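SusD/RagB family nutrient-binding outer membrane lipoprotein (Bacteroides vulgatus, PDB 4F7A) probably binds glycans, perhaps mucin O-glycans, at the outer membrane of this gut bacterium, as a SusD-like lipoprotein. Local coordinates at residues Leu207-Ala219 / Gly499-Phe511. Sequence-based numbering, arbitrary orientation.
Sequences LAMRVSNVDKTLA and GTRLWWDTGKNNF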
loop_
_atom_site.group_PDB
_atom_site.type_symbol
_atom_site.label_atom_id
_atom_site.label_comp_id
_atom_site.label_asym_id
_atom_site.label_seq_id
_atom_site.Cartn_x
_atom_site.Cartn_y
_atom_site.Cartn_z
ATOM N N LEU A 207 -8.836 6.812 2.048
ATOM C CA LEU A 207 -8.859 7.724 0.904
ATOM C C LEU A 207 -9.086 9.173 1.342
ATOM O O LEU A 207 -8.521 10.099 0.762
ATOM C CB LEU A 207 -9.918 7.297 -0.087
ATOM C CG LEU A 207 -9.706 5.906 -0.682
ATOM C CD1 LEU A 207 -10.781 5.599 -1.702
ATOM C CD2 LEU A 207 -8.335 5.738 -1.294
ATOM N N ALA A 208 -9.908 9.341 2.377
ATOM C CA ALA A 208 -10.168 10.632 2.996
ATOM C C ALA A 208 -8.902 11.258 3.558
ATOM O O ALA A 208 -8.640 12.438 3.315
ATOM C CB ALA A 208 -11.238 10.486 4.091
HETATM N N MSE A 209 -8.099 10.484 4.289
HETATM C CA MSE A 209 -6.851 11.017 4.798
HETATM C C MSE A 209 -5.868 11.286 3.668
HETATM O O MSE A 209 -5.164 12.297 3.692
HETATM C CB MSE A 209 -6.237 10.142 5.865
HETATM C CG MSE A 209 -7.032 10.081 7.143
HETATM SE SE MSE A 209 -7.484 11.776 7.957
HETATM C CE MSE A 209 -9.254 11.950 7.258
ATOM N N ARG A 210 -5.865 10.442 2.644
ATOM C CA ARG A 210 -5.010 10.687 1.488
ATOM C C ARG A 210 -5.222 12.092 0.899
ATOM O O ARG A 210 -4.267 12.752 0.520
ATOM C CB ARG A 210 -5.237 9.665 0.367
ATOM C CG ARG A 210 -4.163 9.793 -0.758
ATOM C CD ARG A 210 -2.918 8.943 -0.495
ATOM N NE ARG A 210 -3.226 7.556 -0.793
ATOM C CZ ARG A 210 -3.182 6.538 0.064
ATOM N NH1 ARG A 210 -2.798 6.702 1.320
ATOM N NH2 ARG A 210 -3.534 5.325 -0.349
ATOM N N VAL A 211 -6.478 12.532 0.798
ATOM C CA VAL A 211 -6.771 13.809 0.145
ATOM C C VAL A 211 -6.770 14.987 1.133
ATOM O O VAL A 211 -7.084 16.097 0.734
ATOM C CB VAL A 211 -8.113 13.800 -0.642
ATOM C CG1 VAL A 211 -8.147 12.625 -1.620
ATOM C CG2 VAL A 211 -9.307 13.767 0.291
ATOM N N SER A 212 -6.407 14.751 2.400
ATOM C CA SER A 212 -6.549 15.782 3.454
ATOM C C SER A 212 -5.682 17.028 3.276
ATOM O O SER A 212 -6.088 18.105 3.715
ATOM C CB SER A 212 -6.345 15.191 4.854
ATOM O OG SER A 212 -5.044 14.651 4.994
ATOM N N ASN A 213 -4.518 16.903 2.626
ATOM C CA ASN A 213 -3.651 18.062 2.385
ATOM C C ASN A 213 -4.102 18.862 1.186
ATOM O O ASN A 213 -4.049 20.080 1.231
ATOM C CB ASN A 213 -2.196 17.666 2.180
ATOM C CG ASN A 213 -1.544 17.164 3.432
ATOM O OD1 ASN A 213 -1.895 17.578 4.565
ATOM N ND2 ASN A 213 -0.549 16.302 3.253
ATOM N N VAL A 214 -4.558 18.186 0.129
ATOM C CA VAL A 214 -5.030 18.877 -1.090
ATOM C C VAL A 214 -6.453 19.398 -1.015
ATOM O O VAL A 214 -6.767 20.441 -1.615
ATOM C CB VAL A 214 -4.844 17.988 -2.374
ATOM C CG1 VAL A 214 -5.788 16.793 -2.380
ATOM C CG2 VAL A 214 -5.030 18.815 -3.640
ATOM N N ASP A 215 -7.329 18.694 -0.304
ATOM C CA ASP A 215 -8.757 19.029 -0.295
ATOM C C ASP A 215 -9.382 18.719 1.060
ATOM O O ASP A 215 -10.013 17.661 1.263
ATOM C CB ASP A 215 -9.472 18.285 -1.425
ATOM C CG ASP A 215 -10.862 18.845 -1.733
ATOM O OD1 ASP A 215 -11.475 19.475 -0.862
ATOM O OD2 ASP A 215 -11.370 18.619 -2.855
ATOM N N LYS A 216 -9.198 19.644 2.000
ATOM C CA LYS A 216 -9.660 19.423 3.361
ATOM C C LYS A 216 -11.167 19.260 3.439
ATOM O O LYS A 216 -11.670 18.497 4.276
ATOM C CB LYS A 216 -9.222 20.558 4.293
ATOM C CG LYS A 216 -9.601 20.324 5.755
ATOM C CD LYS A 216 -9.040 21.436 6.663
ATOM C CE LYS A 216 -9.561 21.305 8.104
ATOM N NZ LYS A 216 -8.975 22.367 8.978
ATOM N N THR A 217 -11.892 19.982 2.590
ATOM C CA THR A 217 -13.348 19.899 2.573
ATOM C C THR A 217 -13.830 18.499 2.217
ATOM O O THR A 217 -14.693 17.978 2.886
ATOM C CB THR A 217 -13.952 20.919 1.588
ATOM O OG1 THR A 217 -13.600 22.226 2.033
ATOM C CG2 THR A 217 -15.469 20.792 1.521
ATOM N N LEU A 218 -13.247 17.894 1.184
ATOM C CA LEU A 218 -13.555 16.504 0.785
ATOM C C LEU A 218 -13.131 15.511 1.851
ATOM O O LEU A 218 -13.896 14.607 2.204
ATOM C CB LEU A 218 -12.826 16.143 -0.510
ATOM C CG LEU A 218 -13.144 14.811 -1.224
ATOM C CD1 LEU A 218 -14.668 14.632 -1.472
ATOM C CD2 LEU A 218 -12.365 14.766 -2.553
ATOM N N ALA A 219 -11.906 15.659 2.350
ATOM C CA ALA A 219 -11.419 14.787 3.426
ATOM C C ALA A 219 -12.378 14.805 4.609
ATOM O O ALA A 219 -12.652 13.767 5.207
ATOM C CB ALA A 219 -9.996 15.222 3.881
ATOM N N GLY A 499 9.602 12.664 -11.000
ATOM C CA GLY A 499 9.700 13.843 -10.140
ATOM C C GLY A 499 8.434 14.693 -10.052
ATOM O O GLY A 499 8.383 15.670 -9.289
ATOM N N THR A 500 7.424 14.356 -10.838
ATOM C CA THR A 500 6.184 15.125 -10.834
ATOM C C THR A 500 5.234 14.688 -9.715
ATOM O O THR A 500 4.859 13.522 -9.631
ATOM C CB THR A 500 5.484 15.003 -12.174
ATOM O OG1 THR A 500 6.309 15.615 -13.168
ATOM C CG2 THR A 500 4.111 15.679 -12.137
ATOM N N ARG A 501 4.843 15.629 -8.861
ATOM C CA ARG A 501 3.937 15.339 -7.769
ATOM C C ARG A 501 2.535 14.966 -8.259
ATOM O O ARG A 501 1.959 15.631 -9.150
ATOM C CB ARG A 501 3.818 16.543 -6.810
ATOM C CG ARG A 501 5.079 16.869 -6.046
ATOM C CD ARG A 501 4.816 17.947 -5.030
ATOM N NE ARG A 501 6.058 18.471 -4.471
ATOM C CZ ARG A 501 6.746 17.923 -3.473
ATOM N NH1 ARG A 501 6.353 16.800 -2.869
ATOM N NH2 ARG A 501 7.859 18.517 -3.067
ATOM N N LEU A 502 1.963 13.950 -7.617
ATOM C CA LEU A 502 0.563 13.610 -7.845
ATOM C C LEU A 502 -0.345 14.632 -7.180
ATOM O O LEU A 502 0.108 15.419 -6.343
ATOM C CB LEU A 502 0.282 12.195 -7.359
ATOM C CG LEU A 502 1.145 11.143 -8.055
ATOM C CD1 LEU A 502 0.749 9.751 -7.595
ATOM C CD2 LEU A 502 1.041 11.294 -9.601
ATOM N N TRP A 503 -1.610 14.653 -7.595
ATOM C CA TRP A 503 -2.587 15.614 -7.104
ATOM C C TRP A 503 -2.647 15.687 -5.566
ATOM O O TRP A 503 -2.659 16.784 -4.993
ATOM C CB TRP A 503 -3.974 15.303 -7.696
ATOM C CG TRP A 503 -5.126 16.098 -7.097
ATOM C CD1 TRP A 503 -5.420 17.425 -7.293
ATOM C CD2 TRP A 503 -6.131 15.590 -6.219
ATOM N NE1 TRP A 503 -6.564 17.761 -6.590
ATOM C CE2 TRP A 503 -7.014 16.654 -5.921
ATOM C CE3 TRP A 503 -6.399 14.328 -5.688
ATOM C CZ2 TRP A 503 -8.137 16.484 -5.101
ATOM C CZ3 TRP A 503 -7.501 14.168 -4.845
ATOM C CH2 TRP A 503 -8.357 15.236 -4.570
ATOM N N TRP A 504 -2.660 14.539 -4.895
ATOM C CA TRP A 504 -2.739 14.534 -3.419
ATOM C C TRP A 504 -1.459 14.870 -2.681
ATOM O O TRP A 504 -1.481 15.011 -1.455
ATOM C CB TRP A 504 -3.338 13.246 -2.860
ATOM C CG TRP A 504 -2.796 11.919 -3.365
ATOM C CD1 TRP A 504 -3.520 10.961 -4.025
ATOM C CD2 TRP A 504 -1.487 11.353 -3.174
ATOM N NE1 TRP A 504 -2.748 9.866 -4.276
ATOM C CE2 TRP A 504 -1.492 10.077 -3.778
ATOM C CE3 TRP A 504 -0.318 11.797 -2.575
ATOM C CZ2 TRP A 504 -0.385 9.244 -3.764
ATOM C CZ3 TRP A 504 0.781 10.999 -2.580
ATOM C CH2 TRP A 504 0.755 9.725 -3.188
ATOM N N ASP A 505 -0.379 15.048 -3.427
ATOM C CA ASP A 505 0.951 15.356 -2.903
ATOM C C ASP A 505 1.161 16.859 -3.061
ATOM O O ASP A 505 1.446 17.342 -4.165
ATOM C CB ASP A 505 1.992 14.558 -3.713
ATOM C CG ASP A 505 3.429 14.850 -3.326
ATOM O OD1 ASP A 505 3.669 15.699 -2.436
ATOM O OD2 ASP A 505 4.320 14.213 -3.926
ATOM N N THR A 506 0.998 17.592 -1.964
ATOM C CA THR A 506 1.146 19.056 -1.979
ATOM C C THR A 506 2.550 19.486 -1.572
ATOM O O THR A 506 2.878 20.659 -1.625
ATOM C CB THR A 506 0.151 19.717 -1.014
ATOM O OG1 THR A 506 0.398 19.230 0.311
ATOM C CG2 THR A 506 -1.281 19.388 -1.417
ATOM N N GLY A 507 3.368 18.553 -1.116
ATOM C CA GLY A 507 4.710 18.883 -0.664
ATOM C C GLY A 507 4.759 19.349 0.776
ATOM O O GLY A 507 5.837 19.621 1.289
ATOM N N LYS A 508 3.606 19.473 1.437
ATOM C CA LYS A 508 3.605 19.765 2.865
ATOM C C LYS A 508 2.294 19.380 3.495
ATOM O O LYS A 508 1.292 19.231 2.814
ATOM C CB LYS A 508 3.927 21.230 3.154
ATOM C CG LYS A 508 2.844 22.221 2.812
ATOM C CD LYS A 508 3.359 23.643 3.079
ATOM C CE LYS A 508 2.249 24.692 2.978
ATOM N NZ LYS A 508 1.480 24.594 1.699
ATOM N N ASN A 509 2.314 19.189 4.804
ATOM C CA ASN A 509 1.115 18.856 5.513
ATOM C C ASN A 509 0.437 20.165 5.861
ATOM O O ASN A 509 1.053 21.066 6.435
ATOM C CB ASN A 509 1.434 17.951 6.702
ATOM C CG ASN A 509 2.053 16.653 6.244
ATOM O OD1 ASN A 509 1.499 16.004 5.354
ATOM N ND2 ASN A 509 3.209 16.264 6.828
ATOM N N ASN A 510 -0.814 20.279 5.423
ATOM C CA ASN A 510 -1.636 21.471 5.593
ATOM C C ASN A 510 -2.717 21.074 6.590
ATOM O O ASN A 510 -3.524 20.168 6.301
ATOM C CB ASN A 510 -2.301 21.845 4.246
ATOM C CG ASN A 510 -1.294 22.278 3.169
ATOM O OD1 ASN A 510 -0.403 23.066 3.446
ATOM N ND2 ASN A 510 -1.447 21.757 1.927
ATOM N N PHE A 511 -2.723 21.697 7.759
ATOM C CA PHE A 511 -3.802 21.494 8.731
ATOM C C PHE A 511 -4.863 22.601 8.641
ATOM O O PHE A 511 -4.589 23.720 8.172
ATOM C CB PHE A 511 -3.219 21.437 10.134
ATOM C CG PHE A 511 -2.170 20.373 10.294
ATOM C CD1 PHE A 511 -2.531 19.060 10.540
ATOM C CD2 PHE A 511 -0.816 20.684 10.174
ATOM C CE1 PHE A 511 -1.571 18.084 10.682
ATOM C CE2 PHE A 511 0.150 19.701 10.315
ATOM C CZ PHE A 511 -0.232 18.403 10.564
ATOM O OXT PHE A 511 -6.032 22.421 9.022
HETATM O O HOH W 1 -3.635 15.291 0.187
HETATM O O HOH W 2 -5.747 20.341 5.056
HETATM O O HOH W 3 0.316 15.953 0.459
#
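One face of the Trp504 indole is covered by the aliphatic part of Arg210, whose CG sits 3.6 Å from the centroid of the five-membered ring as a CH-pi contact while CD follows over the centre of the indole. Bends at chi2 and chi3 carry the guanidinium past the ring, its plane 64° from that of the indole and its edge toward NE1. Both polar ends meet at Asp130, which accepts from Trp504 NE1 and pairs with Arg210, a residue also bridged to Glu437 and Glu441. Trp503 offers a face to Val214, which crosses it at about a right angle with CG1 3.6 Å from the six-membered ring centroid; Val211 CG1 approaches obliquely at CZ3.

Beyond the tryptophans, Asn213 is gripped through its amide. Asn213 ND2 reaches Asn509 OD1 at 2.9 Å, in the plane of the Asn509 carbonyl and on a lone pair, whereas Asn510 N meets Asn213 OD1 at 3.0 Å from well above the carbonyl plane. Asn509 ND2 bonds to Glu417 and to the carbonyl of Thr445, which leaves OD1 turned to Asn213. Asn510 ND2 returns a nearly straight bond (168°) to Asn213 O, and Arg347 adds a second donor to OD1 of Asn213. An alanine at Asn213 would probably leave Asn510 N and Asn509 OD1 without these partners, so that the tail there is held less firmly. Water 1 ties Arg210 O and Val214 N to Trp504 O, and water 2 joins Ser212 O to Asn510 O. At the exposed end, the extended Lys216 forms a salt bridge from NZ to the terminal carboxylate, Phe511 OXT, at 2.9 Å.

The C-terminal tail thus packs on the turn linking helices 193-210 and 216-228 of this TPR-like protein, with helix 151-174 touching Val211 and Trp503, and helix 435-445 flanking Arg210 and Trp504.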